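Local atomic coordinates of DUF309 domain-containing protein (Thermus thermophilus, PDB entry 2CWY), a protein that is of unknown function, a small all-helical member of the DUF309 family from a thermophilic bacterium. Residues G10-G15 against L85-R90; E22-Y27 against G41-A46; P26-L29 against E35-L38; L72-P75 against W81-L84. All coordinates share one frame; numbering follows the deposited sequence.

Interaction 1: G10-G15 against L85-R90; sequences GLWRAG and LQEARR
An indole-to-carboxylate hydrogen bond between the first and last helices of an all-helical bundle, Trp12 on helix 5-13 and Glu87 on helix 81-92, is the centre of this contact. Trp12 NE1 donates to Glu87 OE1 at 2.9 Å, with an N-H...O angle of 161°. The oxygen lies almost exactly in the indole plane, at the ring edge, though the bond is somewhat bent within it. The carboxylate, however, is met from above its own plane, which stands nearly perpendicular to the ring (86°). Glu87 OE2 is farther from Trp12 NE1, at 3.5 Å, and poorly angled, which leaves a single bond rather than a bifurcated one. The Glu87 chain runs extended to reach across, and its CG, like CG of Trp12, is anti to the backbone N (chi1 -179° for Glu87). The two side chains pass each other in opposite directions, bridging backbones whose nearest CA atoms, those of Trp12 and Ala88, are still 10.5 Å apart. Deeper in, Trp12 CH2 meets the methyl CB of Ala88 at 4.4 Å, again at the ring edge. Glu87 OE1 also forms a salt bridge with Arg91 NE, one turn further along its own helix; this second partner probably favours the charged carboxylate. Just past Trp12, helix 5-13 ends in a Schellman motif with Gly15, of positive phi, as the C-prime residue. The indole packs edge-to-face with Tyr17 and touches Leu45, Ala46 and Leu49 of the long helix 33-53, and so links that helix with helix 81-92.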
loop_
_atom_site.group_PDB
_atom_site.type_symbol
_atom_site.label_atom_id
_atom_site.label_comp_id
_atom_site.label_asym_id
_atom_site.label_seq_id
_atom_site.Cartn_x
_atom_site.Cartn_y
_atom_site.Cartn_z
ATOM N N GLY A 10 11.803 -0.952 -1.401
ATOM C CA GLY A 10 12.841 -0.683 -2.382
ATOM C C GLY A 10 12.179 -0.405 -3.720
ATOM O O GLY A 10 12.548 0.535 -4.428
ATOM N N LEU A 11 11.193 -1.224 -4.075
ATOM C CA LEU A 11 10.462 -1.029 -5.326
ATOM C C LEU A 11 9.744 0.314 -5.272
ATOM O O LEU A 11 9.745 1.075 -6.246
ATOM C CB LEU A 11 9.413 -2.129 -5.516
ATOM C CG LEU A 11 9.920 -3.563 -5.657
ATOM C CD1 LEU A 11 8.743 -4.518 -5.463
ATOM C CD2 LEU A 11 10.566 -3.761 -7.030
ATOM N N TRP A 12 9.121 0.589 -4.130
ATOM C CA TRP A 12 8.386 1.840 -3.926
ATOM C C TRP A 12 9.297 3.055 -4.096
ATOM O O TRP A 12 8.919 4.037 -4.745
ATOM C CB TRP A 12 7.773 1.856 -2.529
ATOM C CG TRP A 12 6.940 3.078 -2.208
ATOM C CD1 TRP A 12 7.394 4.350 -1.966
ATOM C CD2 TRP A 12 5.513 3.131 -2.064
ATOM N NE1 TRP A 12 6.339 5.184 -1.678
ATOM C CE2 TRP A 12 5.175 4.462 -1.729
ATOM C CE3 TRP A 12 4.487 2.182 -2.182
ATOM C CZ2 TRP A 12 3.853 4.870 -1.508
ATOM C CZ3 TRP A 12 3.165 2.593 -1.962
ATOM C CH2 TRP A 12 2.866 3.922 -1.629
ATOM N N ARG A 13 10.483 2.987 -3.502
ATOM C CA ARG A 13 11.456 4.079 -3.594
ATOM C C ARG A 13 11.916 4.285 -5.030
ATOM O O ARG A 13 12.241 5.406 -5.440
ATOM C CB ARG A 13 12.672 3.784 -2.709
ATOM C CG ARG A 13 12.427 4.023 -1.236
ATOM C CD ARG A 13 13.716 3.897 -0.458
ATOM N NE ARG A 13 14.054 2.506 -0.173
ATOM C CZ ARG A 13 13.660 1.855 0.916
ATOM N NH1 ARG A 13 12.914 2.476 1.825
ATOM N NH2 ARG A 13 14.011 0.586 1.096
ATOM N N ALA A 14 11.950 3.198 -5.791
ATOM C CA ALA A 14 12.349 3.270 -7.192
ATOM C C ALA A 14 11.166 3.632 -8.105
ATOM O O ALA A 14 11.295 3.625 -9.334
ATOM C CB ALA A 14 12.973 1.951 -7.630
ATOM N N GLY A 15 10.021 3.942 -7.502
ATOM C CA GLY A 15 8.845 4.322 -8.277
ATOM C C GLY A 15 8.138 3.210 -9.041
ATOM O O GLY A 15 7.382 3.467 -9.988
ATOM N N LEU A 85 1.434 5.603 4.418
ATOM C CA LEU A 85 0.175 6.278 4.110
ATOM C C LEU A 85 0.419 7.788 4.093
ATOM O O LEU A 85 -0.129 8.501 3.249
ATOM C CB LEU A 85 -0.876 5.917 5.161
ATOM C CG LEU A 85 -2.201 6.685 5.161
ATOM C CD1 LEU A 85 -2.974 6.437 3.889
ATOM C CD2 LEU A 85 -3.022 6.230 6.361
ATOM N N GLN A 86 1.235 8.273 5.028
ATOM C CA GLN A 86 1.566 9.701 5.087
ATOM C C GLN A 86 2.247 10.122 3.789
ATOM O O GLN A 86 1.914 11.163 3.218
ATOM C CB GLN A 86 2.501 9.984 6.264
ATOM C CG GLN A 86 3.002 11.432 6.354
ATOM C CD GLN A 86 3.841 11.660 7.596
ATOM O OE1 GLN A 86 4.964 11.164 7.700
ATOM N NE2 GLN A 86 3.293 12.389 8.552
ATOM N N GLU A 87 3.190 9.308 3.314
ATOM C CA GLU A 87 3.896 9.629 2.079
ATOM C C GLU A 87 2.940 9.628 0.885
ATOM O O GLU A 87 2.949 10.555 0.068
ATOM C CB GLU A 87 5.051 8.653 1.811
ATOM C CG GLU A 87 5.818 9.001 0.509
ATOM C CD GLU A 87 6.847 7.955 0.099
ATOM O OE1 GLU A 87 7.175 7.890 -1.108
ATOM O OE2 GLU A 87 7.338 7.203 0.973
ATOM N N ALA A 88 2.115 8.588 0.783
ATOM C CA ALA A 88 1.151 8.503 -0.316
ATOM C C ALA A 88 0.251 9.732 -0.328
ATOM O O ALA A 88 0.013 10.332 -1.384
ATOM C CB ALA A 88 0.298 7.248 -0.177
ATOM N N ARG A 89 -0.265 10.098 0.840
ATOM C CA ARG A 89 -1.133 11.264 0.940
ATOM C C ARG A 89 -0.433 12.512 0.423
ATOM O O ARG A 89 -1.004 13.279 -0.351
ATOM C CB ARG A 89 -1.576 11.478 2.386
ATOM C CG ARG A 89 -2.717 10.575 2.823
ATOM C CD ARG A 89 -2.912 10.651 4.335
ATOM N NE ARG A 89 -4.110 9.931 4.763
ATOM C CZ ARG A 89 -4.377 9.596 6.021
ATOM N NH1 ARG A 89 -3.524 9.908 6.987
ATOM N NH2 ARG A 89 -5.506 8.968 6.319
ATOM N N ARG A 90 0.809 12.719 0.834
ATOM C CA ARG A 90 1.533 13.896 0.376
ATOM C C ARG A 90 1.753 13.875 -1.127
ATOM O O ARG A 90 1.533 14.892 -1.799
ATOM C CB ARG A 90 2.853 14.025 1.131
ATOM C CG ARG A 90 2.623 14.482 2.543
ATOM C CD ARG A 90 3.886 14.476 3.374
ATOM N NE ARG A 90 3.614 14.964 4.724
ATOM C CZ ARG A 90 4.421 14.748 5.754
ATOM N NH1 ARG A 90 5.537 14.059 5.575
ATOM N NH2 ARG A 90 4.110 15.206 6.958
#

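Interaction 2: E22-Y27 against G41-A46; sequences EVLEPY and GVILLA
Leu24 on helix 17-30 packs against two neighbours on helix 33-53, Val42 and Ile43, in a contact of apolar side chains with no hydrogen bond across it. The tight part is at the branch end of Leu24, where CD1 comes to 3.5 Å from Val42 CG1 and the two side chains cross at about a right angle. Ile43 reaches over with its longer branch: CG1 lies anti to the carbonyl carbon (chi1 -80°), which brings it to 3.8 Å from Leu24 CB. The looser side begins beyond this branch, where Ile43 CD1 approaches the backbone N of Glu25 at 4.1 Å while the carboxylate end of Glu25 turns away from helix 33-53, at the exposed margin. A valine in place of Ile43 would probably leave a gap beside Leu24 CB and the backbone of Glu25, since the terminal CD1 methyl would be gone. Trp5 and Pro3 also touch Leu24, and Leu79 touches Val42, so the apolar layer extends past the helix pair. The segment axes approach to 9.7 Å and run nearly antiparallel, 161° between their directions. Two successive helices joined by a short connection and packed in this way form an antiparallel helical hairpin, the basic unit of an up-and-down helical bundle.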
loop_
_atom_site.group_PDB
_atom_site.type_symbol
_atom_site.label_atom_id
_atom_site.label_comp_id
_atom_site.label_asym_id
_atom_site.label_seq_id
_atom_site.Cartn_x
_atom_site.Cartn_y
_atom_site.Cartn_z
ATOM N N GLU A 22 1.755 -6.011 -7.755
ATOM C CA GLU A 22 1.904 -7.388 -8.223
ATOM C C GLU A 22 2.614 -8.296 -7.218
ATOM O O GLU A 22 2.229 -9.449 -7.045
ATOM C CB GLU A 22 2.684 -7.401 -9.539
ATOM C CG GLU A 22 2.671 -8.735 -10.250
ATOM C CD GLU A 22 3.516 -8.719 -11.499
ATOM O OE1 GLU A 22 3.451 -7.717 -12.248
ATOM O OE2 GLU A 22 4.239 -9.711 -11.736
ATOM N N VAL A 23 3.646 -7.778 -6.552
ATOM C CA VAL A 23 4.396 -8.572 -5.585
ATOM C C VAL A 23 3.589 -8.906 -4.326
ATOM O O VAL A 23 3.757 -9.976 -3.745
ATOM C CB VAL A 23 5.735 -7.854 -5.206
ATOM C CG1 VAL A 23 6.361 -8.470 -3.962
ATOM C CG2 VAL A 23 6.707 -7.974 -6.364
ATOM N N LEU A 24 2.691 -8.008 -3.929
ATOM C CA LEU A 24 1.889 -8.229 -2.730
ATOM C C LEU A 24 0.615 -9.048 -2.939
ATOM O O LEU A 24 0.047 -9.560 -1.976
ATOM C CB LEU A 24 1.530 -6.890 -2.092
ATOM C CG LEU A 24 2.698 -6.053 -1.568
ATOM C CD1 LEU A 24 2.141 -4.743 -1.030
ATOM C CD2 LEU A 24 3.439 -6.805 -0.466
ATOM N N GLU A 25 0.161 -9.174 -4.182
ATOM C CA GLU A 25 -1.053 -9.940 -4.436
ATOM C C GLU A 25 -1.075 -11.358 -3.857
ATOM O O GLU A 25 -2.062 -11.743 -3.227
ATOM C CB GLU A 25 -1.353 -10.018 -5.936
ATOM C CG GLU A 25 -2.682 -10.693 -6.211
ATOM C CD GLU A 25 -2.886 -11.027 -7.677
ATOM O OE1 GLU A 25 -1.882 -11.115 -8.411
ATOM O OE2 GLU A 25 -4.051 -11.212 -8.088
ATOM N N PRO A 26 0.009 -12.149 -4.048
ATOM C CA PRO A 26 0.053 -13.521 -3.523
ATOM C C PRO A 26 -0.083 -13.579 -2.006
ATOM O O PRO A 26 -0.670 -14.517 -1.472
ATOM C CB PRO A 26 1.419 -14.046 -3.984
ATOM C CG PRO A 26 1.809 -13.138 -5.129
ATOM C CD PRO A 26 1.283 -11.800 -4.708
ATOM N N TYR A 27 0.468 -12.576 -1.321
ATOM C CA TYR A 27 0.396 -12.510 0.138
ATOM C C TYR A 27 -1.020 -12.177 0.593
ATOM O O TYR A 27 -1.538 -12.776 1.536
ATOM C CB TYR A 27 1.375 -11.461 0.662
ATOM C CG TYR A 27 2.800 -11.875 0.414
ATOM C CD1 TYR A 27 3.379 -12.901 1.163
ATOM C CD2 TYR A 27 3.537 -11.326 -0.637
ATOM C CE1 TYR A 27 4.647 -13.377 0.870
ATOM C CE2 TYR A 27 4.819 -11.798 -0.944
ATOM C CZ TYR A 27 5.360 -12.830 -0.186
ATOM O OH TYR A 27 6.593 -13.359 -0.503
ATOM N N GLY A 41 -4.464 -2.525 1.791
ATOM C CA GLY A 41 -4.293 -1.092 1.958
ATOM C C GLY A 41 -3.028 -0.613 1.260
ATOM O O GLY A 41 -3.041 0.395 0.555
ATOM N N VAL A 42 -1.927 -1.332 1.455
ATOM C CA VAL A 42 -0.659 -0.974 0.814
ATOM C C VAL A 42 -0.811 -1.107 -0.715
ATOM O O VAL A 42 -0.313 -0.276 -1.479
ATOM C CB VAL A 42 0.491 -1.894 1.299
ATOM C CG1 VAL A 42 1.784 -1.589 0.522
ATOM C CG2 VAL A 42 0.713 -1.700 2.784
ATOM N N ILE A 43 -1.498 -2.162 -1.149
ATOM C CA ILE A 43 -1.737 -2.376 -2.566
ATOM C C ILE A 43 -2.510 -1.183 -3.155
ATOM O O ILE A 43 -2.181 -0.698 -4.241
ATOM C CB ILE A 43 -2.543 -3.685 -2.799
ATOM C CG1 ILE A 43 -1.606 -4.898 -2.722
ATOM C CG2 ILE A 43 -3.272 -3.628 -4.141
ATOM C CD1 ILE A 43 -2.341 -6.222 -2.717
ATOM N N LEU A 44 -3.523 -0.708 -2.433
ATOM C CA LEU A 44 -4.344 0.411 -2.912
ATOM C C LEU A 44 -3.584 1.741 -2.924
ATOM O O LEU A 44 -3.865 2.608 -3.749
ATOM C CB LEU A 44 -5.624 0.519 -2.063
ATOM C CG LEU A 44 -6.634 -0.627 -2.270
ATOM C CD1 LEU A 44 -7.645 -0.684 -1.106
ATOM C CD2 LEU A 44 -7.353 -0.405 -3.596
ATOM N N LEU A 45 -2.633 1.910 -2.008
ATOM C CA LEU A 45 -1.826 3.130 -1.996
ATOM C C LEU A 45 -0.916 3.083 -3.227
ATOM O O LEU A 45 -0.756 4.085 -3.939
ATOM C CB LEU A 45 -0.965 3.204 -0.733
ATOM C CG LEU A 45 -1.725 3.311 0.592
ATOM C CD1 LEU A 45 -0.722 3.447 1.733
ATOM C CD2 LEU A 45 -2.650 4.511 0.561
ATOM N N ALA A 46 -0.312 1.922 -3.475
ATOM C CA ALA A 46 0.553 1.781 -4.647
ATOM C C ALA A 46 -0.284 2.049 -5.907
ATOM O O ALA A 46 0.141 2.777 -6.814
ATOM C CB ALA A 46 1.166 0.365 -4.696
#

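Interaction 3: P26-L29 against E35-L38; sequences PYWL and ERRL
Arg36 lays its side chain against one face of the indole of Trp28, and these two residues account for most of the surface buried here. The Arg36 chain is extended from CG to NE, with CG anti to the backbone N (chi1 -161°), which carries the chain obliquely across the indole, from the five-membered ring toward the benzene part. Arg36 CG lies 3.5 Å from Trp28 CD1, and farther out Arg36 NH2 sits over the face, 3.5 Å from Trp28 CZ2. Arg36 CZ is 4.2 Å from the centroid of the Trp28 five-membered ring and 20° off its normal, a cation-pi contact, although the guanidinium is tilted 43° from the indole plane. The pair spans the closed end of the helical hairpin formed by helices 17-30 and 33-53, at the protein surface. There Arg36 NH1 turns to the C-terminal end of helix 17-30: it makes a weak hydrogen bond to Leu29 O at 3.3 Å, in the guanidinium plane, and a further bond to Ala31 O. Trp28 O lies closer to Arg36 NH1, at 2.8 Å, but over the guanidinium face and at too poor an angle to bond. With an alanine here the guanidinium is gone, and the Trp28 face is likely to lose its cation partner while the Leu29 and Ala31 carbonyls lose this donor. Trp28 also touches Leu39, Gln40 and Ile43.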
loop_
_atom_site.group_PDB
_atom_site.type_symbol
_atom_site.label_atom_id
_atom_site.label_comp_id
_atom_site.label_asym_id
_atom_site.label_seq_id
_atom_site.Cartn_x
_atom_site.Cartn_y
_atom_site.Cartn_z
ATOM N N PRO A 26 0.009 -12.149 -4.048
ATOM C CA PRO A 26 0.053 -13.521 -3.523
ATOM C C PRO A 26 -0.083 -13.579 -2.006
ATOM O O PRO A 26 -0.670 -14.517 -1.472
ATOM C CB PRO A 26 1.419 -14.046 -3.984
ATOM C CG PRO A 26 1.809 -13.138 -5.129
ATOM C CD PRO A 26 1.283 -11.800 -4.708
ATOM N N TYR A 27 0.468 -12.576 -1.321
ATOM C CA TYR A 27 0.396 -12.510 0.138
ATOM C C TYR A 27 -1.020 -12.177 0.593
ATOM O O TYR A 27 -1.538 -12.776 1.536
ATOM C CB TYR A 27 1.375 -11.461 0.662
ATOM C CG TYR A 27 2.800 -11.875 0.414
ATOM C CD1 TYR A 27 3.379 -12.901 1.163
ATOM C CD2 TYR A 27 3.537 -11.326 -0.637
ATOM C CE1 TYR A 27 4.647 -13.377 0.870
ATOM C CE2 TYR A 27 4.819 -11.798 -0.944
ATOM C CZ TYR A 27 5.360 -12.830 -0.186
ATOM O OH TYR A 27 6.593 -13.359 -0.503
ATOM N N TRP A 28 -1.636 -11.222 -0.091
ATOM C CA TRP A 28 -2.998 -10.813 0.226
ATOM C C TRP A 28 -3.949 -11.996 0.028
ATOM O O TRP A 28 -4.886 -12.201 0.812
ATOM C CB TRP A 28 -3.406 -9.657 -0.683
ATOM C CG TRP A 28 -4.881 -9.332 -0.645
ATOM C CD1 TRP A 28 -5.556 -8.655 0.333
ATOM C CD2 TRP A 28 -5.854 -9.675 -1.640
ATOM N NE1 TRP A 28 -6.893 -8.552 0.002
ATOM C CE2 TRP A 28 -7.099 -9.172 -1.201
ATOM C CE3 TRP A 28 -5.793 -10.364 -2.862
ATOM C CZ2 TRP A 28 -8.279 -9.333 -1.943
ATOM C CZ3 TRP A 28 -6.953 -10.522 -3.595
ATOM C CH2 TRP A 28 -8.187 -10.005 -3.131
ATOM N N LEU A 29 -3.708 -12.780 -1.018
ATOM C CA LEU A 29 -4.566 -13.930 -1.305
ATOM C C LEU A 29 -4.578 -14.984 -0.206
ATOM O O LEU A 29 -5.579 -15.678 -0.020
ATOM C CB LEU A 29 -4.135 -14.604 -2.611
ATOM C CG LEU A 29 -4.519 -13.893 -3.909
ATOM C CD1 LEU A 29 -3.792 -14.547 -5.083
ATOM C CD2 LEU A 29 -6.043 -13.971 -4.108
ATOM N N GLU A 35 -4.014 -8.662 8.800
ATOM C CA GLU A 35 -2.940 -8.812 7.829
ATOM C C GLU A 35 -3.467 -8.613 6.406
ATOM O O GLU A 35 -2.831 -7.941 5.590
ATOM C CB GLU A 35 -2.316 -10.199 7.971
ATOM C CG GLU A 35 -1.500 -10.374 9.250
ATOM C CD GLU A 35 -2.339 -10.290 10.525
ATOM O OE1 GLU A 35 -1.851 -9.688 11.503
ATOM O OE2 GLU A 35 -3.474 -10.821 10.561
ATOM N N ARG A 36 -4.632 -9.190 6.111
ATOM C CA ARG A 36 -5.211 -9.063 4.777
ATOM C C ARG A 36 -5.583 -7.599 4.535
ATOM O O ARG A 36 -5.374 -7.064 3.446
ATOM C CB ARG A 36 -6.449 -9.979 4.617
ATOM C CG ARG A 36 -6.840 -10.271 3.154
ATOM C CD ARG A 36 -8.167 -11.055 3.038
ATOM N NE ARG A 36 -8.564 -11.294 1.646
ATOM C CZ ARG A 36 -8.170 -12.332 0.910
ATOM N NH1 ARG A 36 -7.369 -13.255 1.424
ATOM N NH2 ARG A 36 -8.569 -12.444 -0.353
ATOM N N ARG A 37 -6.102 -6.931 5.562
ATOM C CA ARG A 37 -6.473 -5.531 5.407
ATOM C C ARG A 37 -5.229 -4.686 5.132
ATOM O O ARG A 37 -5.224 -3.826 4.243
ATOM C CB ARG A 37 -7.193 -5.037 6.672
ATOM C CG ARG A 37 -8.666 -5.451 6.726
ATOM C CD ARG A 37 -9.249 -5.183 8.103
ATOM N NE ARG A 37 -9.058 -3.793 8.502
ATOM C CZ ARG A 37 -9.047 -3.384 9.765
ATOM N NH1 ARG A 37 -9.218 -4.266 10.744
ATOM N NH2 ARG A 37 -8.849 -2.104 10.048
ATOM N N LEU A 38 -4.169 -4.940 5.891
ATOM C CA LEU A 38 -2.939 -4.203 5.702
ATOM C C LEU A 38 -2.412 -4.378 4.281
ATOM O O LEU A 38 -2.062 -3.403 3.624
ATOM C CB LEU A 38 -1.883 -4.673 6.691
ATOM C CG LEU A 38 -0.500 -4.096 6.386
ATOM C CD1 LEU A 38 -0.469 -2.612 6.748
ATOM C CD2 LEU A 38 0.530 -4.851 7.147
#

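Interaction 4: L72-P75 against W81-L84; sequences LPCP and WRSL
Trp81 and the Leu72-Cys74 backbone meet through a nearly straight hydrogen bond. The indole NE1 of Trp81 donates to Pro73 O at 2.9 Å, with an N-H...O angle of 177° and the oxygen in the ring plane. The same donor lies 38° out of the Pro73 carbonyl plane. Leu72 O is also at the ring edge, 3.4 Å from Trp81 CZ2, where it faces a C-H instead of an N-H. Trp81 holds CG between its backbone N and carbonyl carbon (chi1 61°), which turns the indole back toward the loop. This is the start of helix 81-92, and the loop that leads in from helix 59-69 lies along the indole of its first residue, with a cis peptide bond before Pro75. Over one indole face sits Cys74 SG, 3.9 Å from the centroid of the Trp81 five-membered ring, a sulfur-aromatic contact. The sulfur serves a second group as well: the backbone N of Arg82 points to Cys74 SG in a weak hydrogen bond of 3.7 Å. Arg82 CG packs on Cys74 SG at 3.5 Å, and the bent arginine chain brings its guanidinium face over Trp81 CH2. Nearby, Ser83 N has a weak bond to Asp80 OD1, while Leu38 of helix 33-53 touches Trp81.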
loop_
_atom_site.group_PDB
_atom_site.type_symbol
_atom_site.label_atom_id
_atom_site.label_comp_id
_atom_site.label_asym_id
_atom_site.label_seq_id
_atom_site.Cartn_x
_atom_site.Cartn_y
_atom_site.Cartn_z
ATOM N N LEU A 72 -6.098 -0.331 12.382
ATOM C CA LEU A 72 -5.092 -1.381 12.488
ATOM C C LEU A 72 -3.981 -0.949 13.433
ATOM O O LEU A 72 -3.718 0.249 13.601
ATOM C CB LEU A 72 -4.459 -1.677 11.122
ATOM C CG LEU A 72 -5.273 -2.386 10.039
ATOM C CD1 LEU A 72 -4.400 -2.532 8.791
ATOM C CD2 LEU A 72 -5.742 -3.769 10.539
ATOM N N PRO A 73 -3.327 -1.916 14.091
ATOM C CA PRO A 73 -2.241 -1.502 14.978
ATOM C C PRO A 73 -1.068 -1.134 14.063
ATOM O O PRO A 73 -1.051 -1.540 12.898
ATOM C CB PRO A 73 -1.971 -2.759 15.803
ATOM C CG PRO A 73 -2.398 -3.871 14.905
ATOM C CD PRO A 73 -3.651 -3.342 14.274
ATOM N N CYS A 74 -0.116 -0.351 14.566
ATOM C CA CYS A 74 1.056 0.026 13.769
ATOM C C CYS A 74 2.288 0.006 14.670
ATOM O O CYS A 74 2.270 0.563 15.764
ATOM C CB CYS A 74 0.884 1.428 13.158
ATOM S SG CYS A 74 2.203 1.932 11.983
ATOM N N PRO A 75 3.374 -0.648 14.224
ATOM C CA PRO A 75 3.439 -1.336 12.935
ATOM C C PRO A 75 2.659 -2.642 12.922
ATOM O O PRO A 75 2.137 -3.090 13.952
ATOM C CB PRO A 75 4.935 -1.555 12.740
ATOM C CG PRO A 75 5.426 -1.767 14.150
ATOM C CD PRO A 75 4.690 -0.662 14.895
ATOM N N TRP A 81 3.124 1.270 8.446
ATOM C CA TRP A 81 2.215 1.740 7.408
ATOM C C TRP A 81 1.744 3.183 7.564
ATOM O O TRP A 81 1.367 3.823 6.579
ATOM C CB TRP A 81 1.010 0.800 7.279
ATOM C CG TRP A 81 0.178 0.690 8.495
ATOM C CD1 TRP A 81 0.262 -0.266 9.475
ATOM C CD2 TRP A 81 -0.864 1.576 8.885
ATOM N NE1 TRP A 81 -0.671 -0.024 10.453
ATOM C CE2 TRP A 81 -1.376 1.103 10.119
ATOM C CE3 TRP A 81 -1.419 2.730 8.317
ATOM C CZ2 TRP A 81 -2.420 1.747 10.794
ATOM C CZ3 TRP A 81 -2.454 3.372 8.983
ATOM C CH2 TRP A 81 -2.945 2.878 10.214
ATOM N N ARG A 82 1.738 3.696 8.795
ATOM C CA ARG A 82 1.338 5.088 9.006
ATOM C C ARG A 82 2.246 6.008 8.199
ATOM O O ARG A 82 1.785 6.983 7.612
ATOM C CB ARG A 82 1.420 5.454 10.491
ATOM C CG ARG A 82 0.317 4.865 11.332
ATOM C CD ARG A 82 -0.992 5.592 11.089
ATOM N NE ARG A 82 -1.979 5.264 12.115
ATOM C CZ ARG A 82 -3.258 5.625 12.063
ATOM N NH1 ARG A 82 -3.712 6.330 11.032
ATOM N NH2 ARG A 82 -4.082 5.268 13.037
ATOM N N SER A 83 3.538 5.690 8.161
ATOM C CA SER A 83 4.500 6.492 7.405
ATOM C C SER A 83 4.255 6.384 5.904
ATOM O O SER A 83 4.308 7.384 5.174
ATOM C CB SER A 83 5.931 6.037 7.719
ATOM O OG SER A 83 6.866 6.682 6.872
ATOM N N LEU A 84 3.987 5.164 5.443
ATOM C CA LEU A 84 3.733 4.926 4.027
ATOM C C LEU A 84 2.466 5.654 3.585
ATOM O O LEU A 84 2.415 6.234 2.509
ATOM C CB LEU A 84 3.583 3.425 3.767
ATOM C CG LEU A 84 3.512 2.980 2.309
ATOM C CD1 LEU A 84 4.732 3.494 1.538
ATOM C CD2 LEU A 84 3.464 1.444 2.271
#

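In the fold
Interactions 1 and 2 are buried, interaction 4 is partly buried, and interaction 3 lies at the surface. Interactions 2 and 3 join the same two helices, 17-30 and 33-53: the first by apolar packing, the second, about 8 Å away between centres, by cation-pi and carbonyl contacts. Interactions 1 and 4 share helix 81-92, and each uses an indole N-H, given to a carboxylate in one and to a loop carbonyl in the other. Helix 33-53 touches every contact; Leu84 of interaction 4 meets both Val42 of interaction 2 and Trp12 of interaction 1, and Leu72 packs on Arg37 and Leu38 of interaction 3. Interaction 1 closes a chain loop within which the other three are nested.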